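Local structure of putative DNA-binding protein (2HX0) at residues Leu23-Gly28 and Leu118-Gly123; Ala50-Ser55 and Phe76-Leu81; Leu56-Leu61 and Gly111-Thr116; His91-Val96 and Gly105-Pro110. The protein probably binds DNA and carries magnesium ions close to where its three subunits meet. The protein carries 2 engineered substitutions. All coordinates share one frame; numbering follows the deposited sequence.

Contact 1: Leu23-Gly28 and Leu118-Gly123; sequences LRLLPG and LELVIG. Unlike the reference sequence in segment 23-28: Leu23 (reference Phe).
Leu25 and Leu118 lie side by side and point the same way, Leu25 CD1 resting 3.8 Å from Leu118 CD2, on the tightly packed face of an antiparallel strand pair. Leu120 joins them on that face: its CD1 meets the branch point of Leu25. Further along, Leu23, a leucine where the reference sequence has phenylalanine, lies across Leu120 on the same face, though the exact placement of its end is doubtful. Beneath them the backbone is firmly paired at one end. Leu23 N reaches Leu120 O at 3.0 Å, and the return bond from Leu120 N to Leu23 O measures 2.9 Å. Leu25 N gives Leu118 O a further bond of 2.8 Å, whereas the reciprocal one, from Leu118 N to Leu25 O, is weak at 3.5 Å, as the pairing gives out toward the loop at Leu26. The other face, bearing Arg24 and Glu119, is looser and polar. Arg24, partly exposed, brings its CG only to 4.4 Å from Glu119 CG, and its guanidinium turns instead to Thr117 OG1 and Thr116 O. Glu119 is taken up by Thr84, His91 and Arg132 of the second subunit. The pair thus forms one margin, within this chain, of the antiparallel sheet of the PCC domain, with its leucine face under helix 31-42 and its polar face at the second subunit.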
# COMPACT_ATOMS: atom_id res chain seq x y z
N LEU A 23 -10.89 9.48 -5.77
CA LEU A 23 -11.34 9.63 -7.15
C LEU A 23 -11.40 8.30 -7.86
O LEU A 23 -10.80 7.32 -7.44
CB LEU A 23 -10.42 10.58 -7.91
CG LEU A 23 -8.93 10.23 -8.01
CD1 LEU A 23 -8.35 10.84 -9.29
CD2 LEU A 23 -8.20 10.75 -6.78
N ARG A 24 -12.17 8.28 -8.95
CA ARG A 24 -12.31 7.07 -9.73
C ARG A 24 -12.06 7.39 -11.19
O ARG A 24 -12.68 8.30 -11.74
CB ARG A 24 -13.72 6.51 -9.59
CG ARG A 24 -13.92 5.23 -10.38
CD ARG A 24 -15.17 5.29 -11.23
NE ARG A 24 -15.15 4.23 -12.24
CZ ARG A 24 -16.07 4.08 -13.18
NH1 ARG A 24 -17.10 4.91 -13.25
NH2 ARG A 24 -15.97 3.09 -14.06
N LEU A 25 -11.14 6.66 -11.81
CA LEU A 25 -10.84 6.88 -13.22
C LEU A 25 -11.75 5.99 -14.07
O LEU A 25 -12.20 4.93 -13.61
CB LEU A 25 -9.37 6.58 -13.52
CG LEU A 25 -8.36 7.39 -12.69
CD1 LEU A 25 -6.97 7.14 -13.24
CD2 LEU A 25 -8.69 8.89 -12.77
N LEU A 26 -12.01 6.43 -15.29
CA LEU A 26 -12.90 5.73 -16.20
C LEU A 26 -12.24 4.83 -17.24
O LEU A 26 -11.06 4.98 -17.54
CB LEU A 26 -13.77 6.75 -16.94
CG LEU A 26 -14.53 7.77 -16.10
CD1 LEU A 26 -15.33 8.69 -17.01
CD2 LEU A 26 -15.45 7.06 -15.12
N PRO A 27 -13.00 3.88 -17.80
CA PRO A 27 -12.47 2.96 -18.81
C PRO A 27 -11.82 3.73 -19.96
O PRO A 27 -12.35 4.74 -20.42
CB PRO A 27 -13.71 2.20 -19.26
CG PRO A 27 -14.51 2.11 -17.99
CD PRO A 27 -14.39 3.52 -17.44
N GLY A 28 -10.66 3.25 -20.41
CA GLY A 28 -9.97 3.88 -21.52
C GLY A 28 -9.02 5.00 -21.18
O GLY A 28 -8.18 5.37 -22.00
N LEU A 118 -10.42 2.55 -11.85
CA LEU A 118 -9.21 2.70 -11.05
C LEU A 118 -9.64 3.61 -9.91
O LEU A 118 -9.95 4.78 -10.11
CB LEU A 118 -8.05 3.34 -11.82
CG LEU A 118 -6.76 3.15 -11.00
CD1 LEU A 118 -6.37 1.68 -11.01
CD2 LEU A 118 -5.64 4.00 -11.57
N GLU A 119 -9.70 3.04 -8.70
CA GLU A 119 -10.11 3.78 -7.51
C GLU A 119 -8.86 4.21 -6.78
O GLU A 119 -7.99 3.39 -6.50
CB GLU A 119 -10.97 2.88 -6.63
CG GLU A 119 -12.32 2.53 -7.26
CD GLU A 119 -13.07 1.46 -6.49
OE1 GLU A 119 -12.98 1.43 -5.24
OE2 GLU A 119 -13.77 0.64 -7.13
N LEU A 120 -8.79 5.49 -6.45
CA LEU A 120 -7.61 6.02 -5.78
C LEU A 120 -7.90 6.91 -4.59
O LEU A 120 -8.87 7.67 -4.58
CB LEU A 120 -6.80 6.87 -6.77
CG LEU A 120 -6.13 6.24 -7.99
CD1 LEU A 120 -6.18 7.22 -9.15
CD2 LEU A 120 -4.69 5.88 -7.65
N VAL A 121 -7.05 6.81 -3.58
CA VAL A 121 -7.13 7.70 -2.43
C VAL A 121 -5.74 8.32 -2.44
O VAL A 121 -4.73 7.62 -2.28
CB VAL A 121 -7.35 6.97 -1.10
CG1 VAL A 121 -7.27 7.98 0.05
CG2 VAL A 121 -8.72 6.32 -1.10
N ILE A 122 -5.68 9.62 -2.68
CA ILE A 122 -4.41 10.33 -2.74
C ILE A 122 -4.24 11.25 -1.54
O ILE A 122 -5.13 12.02 -1.20
CB ILE A 122 -4.33 11.16 -4.03
CG1 ILE A 122 -4.39 10.22 -5.25
CG2 ILE A 122 -3.05 12.00 -4.04
CD1 ILE A 122 -5.68 9.52 -5.49
N GLY A 123 -3.08 11.15 -0.89
CA GLY A 123 -2.81 12.01 0.25
C GLY A 123 -1.94 13.18 -0.17
O GLY A 123 -1.09 13.04 -1.05

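Contact 2: Ala50-Ser55 and Phe76-Leu81; sequences AGCTGS and FEVISL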
# COMPACT_ATOMS: atom_id res chain seq x y z
N ALA A 50 -2.14 6.81 -1.38
CA ALA A 50 -2.47 6.19 -0.10
C ALA A 50 -3.28 4.90 -0.25
O ALA A 50 -3.34 4.09 0.67
CB ALA A 50 -3.22 7.18 0.79
N GLY A 51 -3.91 4.73 -1.40
CA GLY A 51 -4.70 3.53 -1.64
C GLY A 51 -5.08 3.45 -3.10
O GLY A 51 -5.34 4.47 -3.73
N CYS A 52 -5.11 2.24 -3.65
CA CYS A 52 -5.47 2.08 -5.06
C CYS A 52 -5.90 0.67 -5.42
O CYS A 52 -5.28 -0.31 -5.00
CB CYS A 52 -4.30 2.50 -5.96
SG CYS A 52 -4.62 2.35 -7.75
N THR A 53 -6.98 0.58 -6.19
CA THR A 53 -7.47 -0.71 -6.64
C THR A 53 -8.12 -0.47 -7.99
O THR A 53 -8.63 0.61 -8.26
CB THR A 53 -8.50 -1.30 -5.67
OG1 THR A 53 -8.86 -2.61 -6.12
CG2 THR A 53 -9.75 -0.44 -5.60
N GLY A 54 -8.10 -1.49 -8.85
CA GLY A 54 -8.70 -1.32 -10.16
C GLY A 54 -8.23 -2.36 -11.16
O GLY A 54 -7.69 -3.39 -10.79
N SER A 55 -8.43 -2.05 -12.44
CA SER A 55 -8.07 -2.95 -13.51
C SER A 55 -7.48 -2.19 -14.69
O SER A 55 -7.81 -1.03 -14.92
CB SER A 55 -9.31 -3.73 -13.96
OG SER A 55 -10.37 -2.84 -14.27
N PHE A 76 -5.63 -7.20 -16.75
CA PHE A 76 -4.89 -7.14 -15.51
C PHE A 76 -5.64 -6.48 -14.36
O PHE A 76 -6.50 -5.63 -14.57
CB PHE A 76 -3.58 -6.38 -15.69
CG PHE A 76 -2.67 -6.96 -16.74
CD1 PHE A 76 -2.77 -6.56 -18.07
CD2 PHE A 76 -1.68 -7.87 -16.38
CE1 PHE A 76 -1.88 -7.07 -19.03
CE2 PHE A 76 -0.80 -8.38 -17.32
CZ PHE A 76 -0.90 -7.98 -18.66
N GLU A 77 -5.29 -6.88 -13.15
CA GLU A 77 -5.86 -6.28 -11.96
C GLU A 77 -4.73 -5.48 -11.34
O GLU A 77 -3.58 -5.92 -11.34
CB GLU A 77 -6.31 -7.35 -10.95
CG GLU A 77 -7.49 -8.17 -11.41
CD GLU A 77 -8.74 -7.34 -11.57
OE1 GLU A 77 -9.23 -6.80 -10.55
OE2 GLU A 77 -9.25 -7.23 -12.70
N VAL A 78 -5.05 -4.29 -10.84
CA VAL A 78 -4.03 -3.48 -10.19
C VAL A 78 -3.97 -3.95 -8.75
O VAL A 78 -4.95 -3.84 -8.00
CB VAL A 78 -4.38 -1.99 -10.22
CG1 VAL A 78 -3.39 -1.21 -9.37
CG2 VAL A 78 -4.34 -1.48 -11.66
N ILE A 79 -2.83 -4.50 -8.35
CA ILE A 79 -2.67 -5.01 -7.00
C ILE A 79 -2.15 -3.91 -6.08
O ILE A 79 -2.56 -3.79 -4.93
CB ILE A 79 -1.71 -6.22 -6.98
CG1 ILE A 79 -2.35 -7.38 -7.75
CG2 ILE A 79 -1.42 -6.65 -5.55
CD1 ILE A 79 -1.83 -8.76 -7.57
N SER A 80 -1.23 -3.11 -6.61
CA SER A 80 -0.70 -2.00 -5.84
C SER A 80 -0.09 -0.95 -6.75
O SER A 80 0.51 -1.27 -7.78
CB SER A 80 0.34 -2.48 -4.83
OG SER A 80 1.48 -3.01 -5.48
N LEU A 81 -0.30 0.30 -6.37
CA LEU A 81 0.24 1.44 -7.09
C LEU A 81 0.75 2.30 -5.96
O LEU A 81 -0.03 2.83 -5.17
CB LEU A 81 -0.86 2.17 -7.87
CG LEU A 81 -0.41 3.50 -8.47
CD1 LEU A 81 0.69 3.25 -9.48
CD2 LEU A 81 -1.60 4.19 -9.12
O HOH W 1 -2.57 0.19 -4.53
O HOH W 2 -5.61 -2.99 -5.44
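Cys52 SG packs against Leu81, touching both CB and CD2 of the leucine at 3.8 Å, and reaches Val78 CG1 with a lighter contact. The thiol gets there because it stands anti to the backbone N (chi1 -180°), carrying the sulfur forward toward the neighbouring strand. Direct backbone pairing is sparse: Val78 N bonds to Gly54 O at 2.8 Å, nearly straight at the hydrogen but with the donor well above the carbonyl plane. Gly54, whose backbone angles call for glycine, also lies against Val78, whose CB is 3.6 Å from Gly54 O. Where the strands part, water takes over. One molecule accepts from Leu81 N at 2.9 Å and donates to Cys52 O at 2.8 Å; a second sits between Cys52 O and Val78 O, the latter also bonded to His93 ND1 of the second subunit. At the far end Ser55 CB passes 3.7 Å from Glu77 OE2. Ser55 OG is held by Thr116, while Glu77 OE2 forms a salt bridge to Arg115, which also binds Phe76 O. Glu77 has been seen to bind magnesium in this protein; here an ion lies about 3 Å from its side chain but is not bound to this chain. Classic beta bulges pair Ala50 and Gly51 with Val121, and Ile79 and Ser80 with Ala95. The contact lies within the large sheet, strand 47-56 beside strand 113-124 and strand 75-86 beside strand 89-97.

Contact 3: Leu56-Leu61 and Gly111-Thr116; sequences LTDVAL and GCTVRT
Asp58 and Thr113 form the polar centre of a partly buried contact between two chain corners, where the strand 47-56 turns into 59-62 and residues 115 and 116 bend near the start of strand 113-124. The threonine hydroxyl is used twice: OG1 donates to Asp58 OD2 at 2.8 Å, meeting it from above the carboxylate plane, and accepts from Asp58 N at 3.0 Å. Backbone bonds reinforce this pairing, Thr57 N to Thr113 O and Thr113 N to Asp58 O, both 2.9 Å. Toward the interior, Leu56 CD2 lies 3.3 Å from Thr113 O while CD1 reaches Cys112 CB. Cys112 in turn offers its sulfur to Ala60 N, a nearly straight bond of 3.3 Å to SG (171°). At the other end the Arg115 chain crosses Thr57 at about a right angle and bends at chi3 (59°), which brings NE round to Leu56 O at 3.3 Å; that oxygen lies in the guanidinium plane, although the bond itself is bent. Asp58 OD1 has Thr73 OG1 as a second hydroxyl partner. The chemistry implies that hydroxyls probably ease the aspartate's charge, while the Leu56 carbonyl probably steadies the arginine, whose stronger partner is Glu77, a residue seen to bind magnesium.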
# COMPACT_ATOMS: atom_id res chain seq x y z
N LEU A 56 -6.62 -2.86 -15.45
CA LEU A 56 -5.99 -2.24 -16.61
C LEU A 56 -6.05 -3.15 -17.82
O LEU A 56 -6.18 -4.37 -17.70
CB LEU A 56 -4.52 -1.93 -16.32
CG LEU A 56 -4.18 -0.99 -15.16
CD1 LEU A 56 -2.68 -0.95 -14.97
CD2 LEU A 56 -4.72 0.41 -15.44
N THR A 57 -5.94 -2.54 -19.00
CA THR A 57 -5.94 -3.25 -20.26
C THR A 57 -4.51 -3.16 -20.79
O THR A 57 -3.86 -4.17 -21.05
CB THR A 57 -6.91 -2.61 -21.26
OG1 THR A 57 -8.25 -2.77 -20.78
CG2 THR A 57 -6.79 -3.26 -22.63
N ASP A 58 -4.02 -1.93 -20.95
CA ASP A 58 -2.65 -1.72 -21.40
C ASP A 58 -1.81 -1.44 -20.17
O ASP A 58 -2.24 -0.73 -19.26
CB ASP A 58 -2.56 -0.54 -22.37
CG ASP A 58 -3.41 -0.73 -23.61
OD1 ASP A 58 -3.32 -1.82 -24.22
OD2 ASP A 58 -4.16 0.20 -23.97
N VAL A 59 -0.60 -1.99 -20.14
CA VAL A 59 0.30 -1.77 -19.02
C VAL A 59 1.68 -1.39 -19.52
O VAL A 59 2.21 -2.03 -20.44
CB VAL A 59 0.41 -3.04 -18.15
CG1 VAL A 59 1.33 -2.78 -16.97
CG2 VAL A 59 -0.97 -3.47 -17.66
N ALA A 60 2.25 -0.35 -18.93
CA ALA A 60 3.58 0.13 -19.30
C ALA A 60 4.45 0.11 -18.06
O ALA A 60 4.20 0.85 -17.10
CB ALA A 60 3.48 1.55 -19.86
N LEU A 61 5.47 -0.74 -18.07
CA LEU A 61 6.37 -0.87 -16.93
C LEU A 61 7.83 -0.86 -17.35
O LEU A 61 8.19 -1.37 -18.41
CB LEU A 61 6.10 -2.18 -16.19
CG LEU A 61 4.76 -2.33 -15.47
CD1 LEU A 61 4.62 -3.76 -14.97
CD2 LEU A 61 4.69 -1.34 -14.31
N GLY A 111 1.24 5.06 -20.33
CA GLY A 111 0.73 4.03 -21.21
C GLY A 111 -0.18 3.01 -20.56
O GLY A 111 -0.69 2.11 -21.23
N CYS A 112 -0.38 3.12 -19.25
CA CYS A 112 -1.27 2.19 -18.55
C CYS A 112 -2.69 2.71 -18.74
O CYS A 112 -2.99 3.85 -18.40
CB CYS A 112 -0.93 2.16 -17.06
SG CYS A 112 0.70 1.51 -16.70
N THR A 113 -3.56 1.87 -19.29
CA THR A 113 -4.94 2.30 -19.53
C THR A 113 -5.95 1.53 -18.68
O THR A 113 -5.85 0.32 -18.53
CB THR A 113 -5.32 2.17 -21.02
OG1 THR A 113 -5.23 0.80 -21.42
CG2 THR A 113 -4.39 3.01 -21.88
N VAL A 114 -6.91 2.26 -18.13
CA VAL A 114 -7.95 1.68 -17.28
C VAL A 114 -8.86 0.73 -18.05
O VAL A 114 -9.29 1.03 -19.18
CB VAL A 114 -8.80 2.80 -16.64
CG1 VAL A 114 -9.90 2.21 -15.77
CG2 VAL A 114 -7.91 3.71 -15.81
N ARG A 115 -9.18 -0.41 -17.45
CA ARG A 115 -10.05 -1.38 -18.08
C ARG A 115 -11.50 -1.09 -17.68
O ARG A 115 -12.30 -0.68 -18.51
CB ARG A 115 -9.65 -2.80 -17.68
CG ARG A 115 -10.40 -3.90 -18.43
CD ARG A 115 -9.54 -5.15 -18.56
NE ARG A 115 -9.13 -5.69 -17.26
CZ ARG A 115 -9.93 -6.36 -16.44
NH1 ARG A 115 -11.20 -6.57 -16.78
NH2 ARG A 115 -9.47 -6.81 -15.28
N THR A 116 -11.82 -1.30 -16.41
CA THR A 116 -13.17 -1.03 -15.92
C THR A 116 -13.18 0.13 -14.93
O THR A 116 -14.14 0.88 -14.87
CB THR A 116 -13.80 -2.27 -15.24
OG1 THR A 116 -13.04 -2.62 -14.08
CG2 THR A 116 -13.84 -3.44 -16.20

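Contact 4: His91-Val96 and Gly105-Pro110; sequences HLHLAV and GGHMMP. With MG (magnesium ion), chain B.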
# COMPACT_ATOMS: atom_id res chain seq x y z
N HIS A 91 7.19 9.50 -8.78
CA HIS A 91 7.96 8.26 -8.72
C HIS A 91 6.94 7.22 -8.29
O HIS A 91 6.64 7.09 -7.11
CB HIS A 91 9.10 8.37 -7.70
CG HIS A 91 10.06 7.21 -7.75
ND1 HIS A 91 11.18 7.14 -6.95
CD2 HIS A 91 10.06 6.09 -8.50
CE1 HIS A 91 11.83 6.02 -7.21
NE2 HIS A 91 11.17 5.36 -8.15
N LEU A 92 6.42 6.48 -9.27
CA LEU A 92 5.39 5.48 -9.00
C LEU A 92 5.76 4.08 -9.47
O LEU A 92 6.31 3.91 -10.55
CB LEU A 92 4.08 5.90 -9.68
CG LEU A 92 3.57 7.29 -9.31
CD1 LEU A 92 2.49 7.74 -10.28
CD2 LEU A 92 3.04 7.25 -7.89
N HIS A 93 5.46 3.09 -8.64
CA HIS A 93 5.71 1.69 -8.97
C HIS A 93 4.37 0.98 -9.03
O HIS A 93 3.46 1.29 -8.25
CB HIS A 93 6.62 1.05 -7.93
CG HIS A 93 8.05 1.47 -8.05
ND1 HIS A 93 9.05 1.00 -7.22
CD2 HIS A 93 8.66 2.30 -8.93
CE1 HIS A 93 10.21 1.52 -7.58
NE2 HIS A 93 10.00 2.32 -8.62
N LEU A 94 4.24 0.04 -9.95
CA LEU A 94 2.99 -0.68 -10.15
C LEU A 94 3.16 -2.18 -10.15
O LEU A 94 4.15 -2.71 -10.65
CB LEU A 94 2.39 -0.24 -11.49
CG LEU A 94 1.18 -1.01 -12.07
CD1 LEU A 94 -0.06 -0.73 -11.24
CD2 LEU A 94 0.96 -0.57 -13.51
N ALA A 95 2.17 -2.87 -9.57
CA ALA A 95 2.15 -4.33 -9.53
C ALA A 95 0.78 -4.75 -10.06
O ALA A 95 -0.25 -4.28 -9.56
CB ALA A 95 2.35 -4.84 -8.11
N VAL A 96 0.76 -5.60 -11.07
CA VAL A 96 -0.50 -6.08 -11.65
C VAL A 96 -0.54 -7.60 -11.63
O VAL A 96 0.50 -8.26 -11.61
CB VAL A 96 -0.68 -5.61 -13.12
CG1 VAL A 96 -0.81 -4.10 -13.19
CG2 VAL A 96 0.50 -6.09 -13.96
N GLY A 105 5.78 -6.59 -11.77
CA GLY A 105 5.96 -5.30 -11.13
C GLY A 105 7.13 -4.51 -11.69
O GLY A 105 8.07 -5.08 -12.25
N GLY A 106 7.06 -3.20 -11.53
CA GLY A 106 8.13 -2.35 -12.02
C GLY A 106 7.82 -0.88 -11.85
O GLY A 106 6.85 -0.51 -11.20
N HIS A 107 8.67 -0.05 -12.44
CA HIS A 107 8.52 1.40 -12.41
C HIS A 107 7.40 1.72 -13.40
O HIS A 107 7.48 1.34 -14.57
CB HIS A 107 9.84 2.03 -12.85
CG HIS A 107 9.87 3.53 -12.77
ND1 HIS A 107 9.91 4.21 -11.58
CD2 HIS A 107 9.91 4.47 -13.75
CE1 HIS A 107 9.97 5.51 -11.82
NE2 HIS A 107 9.98 5.69 -13.13
N MSE A 108 6.35 2.39 -12.94
CA MSE A 108 5.24 2.71 -13.83
C MSE A 108 5.61 3.79 -14.84
O MSE A 108 6.22 4.80 -14.49
CB MSE A 108 4.02 3.15 -13.02
CG MSE A 108 2.78 3.36 -13.87
SE MSE A 108 1.20 3.58 -12.78
CE MSE A 108 1.08 5.50 -12.79
N MSE A 109 5.23 3.56 -16.09
CA MSE A 109 5.50 4.50 -17.17
C MSE A 109 4.19 4.92 -17.83
O MSE A 109 3.15 4.30 -17.61
CB MSE A 109 6.38 3.83 -18.24
CG MSE A 109 7.73 3.35 -17.76
SE MSE A 109 8.87 4.81 -17.21
CE MSE A 109 9.17 5.63 -18.93
N PRO A 110 4.23 5.98 -18.64
CA PRO A 110 2.99 6.41 -19.31
C PRO A 110 2.54 5.31 -20.26
O PRO A 110 3.36 4.67 -20.92
CB PRO A 110 3.42 7.67 -20.05
CG PRO A 110 4.50 8.23 -19.17
CD PRO A 110 5.29 6.99 -18.81
MG MG B . 11.40 3.72 -9.56
O HOH W 3 7.07 6.71 -12.16
O HOH W 4 13.38 3.29 -8.08
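His91, His93 and His107 converge on one magnesium ion, two from strand 89-97 and the third from across the hairpin. The His107 ring meets those of His91 and His93 rim to rim, over the face of neither: its plane is turned 59° from that of His91 and 79° from that of His93. Different nitrogens face the metal. His91 NE2 and His93 NE2 are each 2.2 Å away, whereas His107 presents ND1, a longer 2.6 Å from magnesium; a water is also bound. The His107 ring is rotated about its CB-CG bond (chi2 71°) to bring ND1 to the ion, and its CE1 comes within 3.4 Å of His91 CD2. The remote nitrogens of His91 and His93 are fixed by Glu119 and Val78 O of the third subunit. Away from the metal, Leu92 and selenomethionine Met108 run side by side, Leu92 CD1 3.6 Å from Met108 CE. Between the strands, Met108 N bonds to Leu92 O, Leu94 and Gly106 exchange two backbone bonds, and a water links Leu92 N with Met108 O. Helix 31-42 packs on Leu92 and Met108, while the hairpin itself is set between strand 75-86 on the side of strand 89-97 and strand 59-62 on that of strand 103-108.

How the contacts relate
All four contacts belong to one large antiparallel sheet, and their chemistry follows their place in it. Contacts 1, 2 and 4 are buried; contact 3, at the chain corners, is partly exposed and depends most on side-chain hydrogen bonds. Contacts 1 and 3 share strand 113-124 and touch where Gly28 N lies 2.9 Å from Val114 O, while contact 1 meets contact 2 through Glu119 N and Thr53 O, 2.7 Å apart. Contact 4 adjoins contact 2 along neighbouring strands and contact 3 through Ala60 and Met109. Contact 1 relies on leucine packing over paired backbone; contact 2 mixes cysteine packing, one direct backbone bond and bridging waters; contact 4 adds metal coordination.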